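Local coordinates for microcompartments protein (Halothece sp. PCC 7418, PDB 5VGU) that probably builds part of the beta-carboxysome shell as a CcmK4 subunit, a bacterial microcompartment protein that assembles into hexamers, at residues V6-T11 and R42-I47. Numbering follows the deposited sequence.
Sequences VGSLET and RFTIII
Glu10 reaches two side chains of the neighbouring strand, one with each carboxylate oxygen. Its OE2 accepts both Arg42 NE at 2.8 Å and Arg42 NH2 at 2.7 Å, a side-on salt bridge in which two nitrogens converge on a single oxygen. That oxygen lies almost in the guanidinium plane, so the arginine presents its edge; the carboxylate and guanidinium planes are 66° apart, and NE meets the anti lone pair of Glu10 OE2 while NH2 comes from above the carboxylate plane. The bend in Arg42 at chi3 (57°) folds the guanidinium back toward Glu10. On the other oxygen, Thr44 OG1 donates to Glu10 OE1 over 2.8 Å, from the side of the carboxylate plane opposite Arg42 NH2. Were Glu10 replaced by an alanine, the buried Arg42 charge would probably lose its close carboxylate mate and Thr44 OG1 its acceptor. Farther along this face, Thr44 CG2 sits 3.2 Å from Ser8 OG, and Val6 and Ile46 lie side by side, CG2 to CG2 at 3.6 Å.

Beneath these side chains the backbones run antiparallel, 162° between axes. Gly7 with Ile47, Leu9 with Ile45 and Thr11 with Phe43 are hydrogen-bonded pairs, each with reciprocal N-H to O bonds; Ser8–Ile46 and Glu10–Thr44 are the non-hydrogen-bonded pairs. These are the central strands of the BMC-domain sheet, ordered 30-39, 42-49, 5-12, 72-79. Leu9 and Ile45 point to the helix-covered face, where CB of Leu9 lies 4.3 Å from CG1 of Ile45 and both pack on Met24 of helix 14-27. The Glu10 face instead meets a neighbouring subunit, whose Phe14 N hydrogen-bonds Glu10 OE1 while its Phe14 side chain packs on Ser8 and Thr44.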
ATOM      1  N   VAL A   6     -18.585  -0.737  20.225  1.00 17.05           N
ATOM      2  CA  VAL A   6     -17.563  -1.177  19.286  1.00 16.60           C
ATOM      3  C   VAL A   6     -16.226  -1.254  20.019  1.00 18.17           C
ATOM      4  O   VAL A   6     -15.883  -0.385  20.829  1.00 20.21           O
ATOM      5  CB  VAL A   6     -17.520  -0.276  18.018  1.00 20.38           C
ATOM      6  CG1 VAL A   6     -17.366   1.136  18.313  1.00 25.26           C
ATOM      7  CG2 VAL A   6     -16.386  -0.712  17.065  1.00 19.24           C
ATOM      8  N   GLY A   7     -15.509  -2.329  19.761  1.00 17.73           N
ATOM      9  CA  GLY A   7     -14.128  -2.464  20.197  1.00 18.00           C
ATOM     10  C   GLY A   7     -13.222  -2.584  18.986  1.00 16.85           C
ATOM     11  O   GLY A   7     -13.551  -3.284  18.023  1.00 17.57           O
ATOM     12  N   SER A   8     -12.068  -1.935  19.064  1.00 18.04           N
ATOM     13  CA  SER A   8     -11.105  -2.015  17.985  1.00 16.84           C
ATOM     14  C   SER A   8      -9.725  -2.205  18.579  1.00 17.63           C
ATOM     15  O   SER A   8      -9.349  -1.501  19.521  1.00 18.93           O
ATOM     16  CB  SER A   8     -11.147  -0.746  17.105  1.00 17.54           C
ATOM     17  OG  SER A   8     -10.215  -0.859  16.033  1.00 21.81           O
ATOM     18  N   LEU A   9      -8.979  -3.128  17.996  1.00 19.55           N
ATOM     19  CA  LEU A   9      -7.647  -3.486  18.453  1.00 17.53           C
ATOM     20  C   LEU A   9      -6.754  -3.660  17.235  1.00 17.56           C
ATOM     21  O   LEU A   9      -7.162  -4.272  16.244  1.00 18.16           O
ATOM     22  CB  LEU A   9      -7.717  -4.767  19.302  1.00 18.15           C
ATOM     23  CG  LEU A   9      -6.423  -5.354  19.852  1.00 22.22           C
ATOM     24  CD1 LEU A   9      -6.718  -6.078  21.146  1.00 24.14           C
ATOM     25  CD2 LEU A   9      -5.791  -6.305  18.848  1.00 18.04           C
ATOM     26  N   GLU A  10      -5.522  -3.165  17.330  1.00 19.67           N
ATOM     27  CA  GLU A  10      -4.599  -3.173  16.208  1.00 17.48           C
ATOM     28  C   GLU A  10      -3.253  -3.715  16.664  1.00 18.87           C
ATOM     29  O   GLU A  10      -2.719  -3.269  17.688  1.00 19.60           O
ATOM     30  CB  GLU A  10      -4.472  -1.743  15.631  1.00 16.98           C
ATOM     31  CG  GLU A  10      -3.642  -1.577  14.387  1.00 21.05           C
ATOM     32  CD  GLU A  10      -3.776  -0.173  13.799  1.00 22.09           C
ATOM     33  OE1 GLU A  10      -4.925   0.281  13.612  1.00 19.43           O
ATOM     34  OE2 GLU A  10      -2.728   0.454  13.518  1.00 21.92           O
ATOM     35  N   THR A  11      -2.710  -4.680  15.908  1.00 18.27           N
ATOM     36  CA  THR A  11      -1.436  -5.314  16.228  1.00 18.33           C
ATOM     37  C   THR A  11      -0.416  -5.083  15.123  1.00 20.96           C
ATOM     38  O   THR A  11      -0.753  -4.821  13.967  1.00 19.29           O
ATOM     39  CB  THR A  11      -1.581  -6.832  16.428  1.00 17.35           C
ATOM     40  OG1 THR A  11      -2.006  -7.455  15.205  1.00 19.41           O
ATOM     41  CG2 THR A  11      -2.592  -7.164  17.521  1.00 20.20           C
ATOM     42  N   ARG A  42       0.534  -3.674  10.022  1.00 18.21           N
ATOM     43  CA  ARG A  42      -0.423  -3.547  11.114  1.00 16.57           C
ATOM     44  C   ARG A  42      -1.814  -3.968  10.635  1.00 17.48           C
ATOM     45  O   ARG A  42      -2.185  -3.758   9.469  1.00 17.40           O
ATOM     46  CB  ARG A  42      -0.405  -2.125  11.672  1.00 21.02           C
ATOM     47  CG  ARG A  42       0.838  -1.941  12.550  1.00 21.00           C
ATOM     48  CD  ARG A  42       1.139  -0.514  12.911  1.00 22.22           C
ATOM     49  NE  ARG A  42       0.034   0.147  13.596  1.00 23.16           N
ATOM     50  CZ  ARG A  42       0.197   1.122  14.479  1.00 20.63           C
ATOM     51  NH1 ARG A  42       1.416   1.533  14.813  1.00 22.80           N
ATOM     52  NH2 ARG A  42      -0.850   1.681  15.041  1.00 21.40           N
ATOM     53  N   PHE A  43      -2.549  -4.627  11.533  1.00 18.09           N
ATOM     54  CA  PHE A  43      -3.860  -5.189  11.249  1.00 14.59           C
ATOM     55  C   PHE A  43      -4.806  -4.753  12.360  1.00 16.70           C
ATOM     56  O   PHE A  43      -4.440  -4.778  13.539  1.00 18.40           O
ATOM     57  CB  PHE A  43      -3.818  -6.706  11.161  1.00 16.95           C
ATOM     58  CG  PHE A  43      -3.020  -7.226   9.986  1.00 15.41           C
ATOM     59  CD1 PHE A  43      -1.653  -7.345  10.060  1.00 15.07           C
ATOM     60  CD2 PHE A  43      -3.656  -7.563   8.813  1.00 17.65           C
ATOM     61  CE1 PHE A  43      -0.920  -7.800   8.985  1.00 18.11           C
ATOM     62  CE2 PHE A  43      -2.924  -8.049   7.728  1.00 18.97           C
ATOM     63  CZ  PHE A  43      -1.562  -8.159   7.821  1.00 18.46           C
ATOM     64  N   THR A  44      -6.003  -4.328  11.972  1.00 16.57           N
ATOM     65  CA  THR A  44      -7.034  -3.862  12.890  1.00 15.81           C
ATOM     66  C   THR A  44      -8.196  -4.842  12.874  1.00 16.20           C
ATOM     67  O   THR A  44      -8.643  -5.251  11.802  1.00 20.23           O
ATOM     68  CB  THR A  44      -7.560  -2.463  12.490  1.00 17.06           C
ATOM     69  OG1 THR A  44      -6.478  -1.598  12.136  1.00 18.91           O
ATOM     70  CG2 THR A  44      -8.368  -1.833  13.592  1.00 18.57           C
ATOM     71  N   ILE A  45      -8.731  -5.182  14.045  1.00 18.98           N
ATOM     72  CA  ILE A  45      -9.961  -5.961  14.098  1.00 15.73           C
ATOM     73  C   ILE A  45     -11.012  -5.151  14.847  1.00 16.48           C
ATOM     74  O   ILE A  45     -10.687  -4.316  15.694  1.00 16.44           O
ATOM     75  CB  ILE A  45      -9.777  -7.350  14.740  1.00 16.08           C
ATOM     76  CG1 ILE A  45      -8.993  -7.256  16.068  1.00 19.87           C
ATOM     77  CG2 ILE A  45      -9.101  -8.301  13.738  1.00 16.69           C
ATOM     78  CD1 ILE A  45      -8.924  -8.561  16.821  1.00 18.73           C
ATOM     79  N   ILE A  46     -12.280  -5.425  14.533  1.00 15.03           N
ATOM     80  CA  ILE A  46     -13.424  -4.683  15.057  1.00 17.10           C
ATOM     81  C   ILE A  46     -14.443  -5.688  15.575  1.00 16.15           C
ATOM     82  O   ILE A  46     -14.880  -6.585  14.842  1.00 15.44           O
ATOM     83  CB  ILE A  46     -14.067  -3.770  13.997  1.00 17.52           C
ATOM     84  CG1 ILE A  46     -13.040  -2.755  13.460  1.00 17.26           C
ATOM     85  CG2 ILE A  46     -15.257  -3.038  14.581  1.00 16.28           C
ATOM     86  CD1 ILE A  46     -12.345  -3.224  12.230  1.00 29.23           C
ATOM     87  N   ILE A  47     -14.869  -5.505  16.816  1.00 17.45           N
ATOM     88  CA  ILE A  47     -15.913  -6.334  17.394  1.00 13.72           C
ATOM     89  C   ILE A  47     -17.075  -5.428  17.781  1.00 15.33           C
ATOM     90  O   ILE A  47     -16.898  -4.235  18.023  1.00 15.08           O
ATOM     91  CB  ILE A  47     -15.456  -7.158  18.622  1.00 19.27           C
ATOM     92  CG1 ILE A  47     -14.862  -6.245  19.699  1.00 19.24           C
ATOM     93  CG2 ILE A  47     -14.463  -8.217  18.222  1.00 18.32           C
ATOM     94  CD1 ILE A  47     -14.624  -6.932  21.035  1.00 19.34           C
TER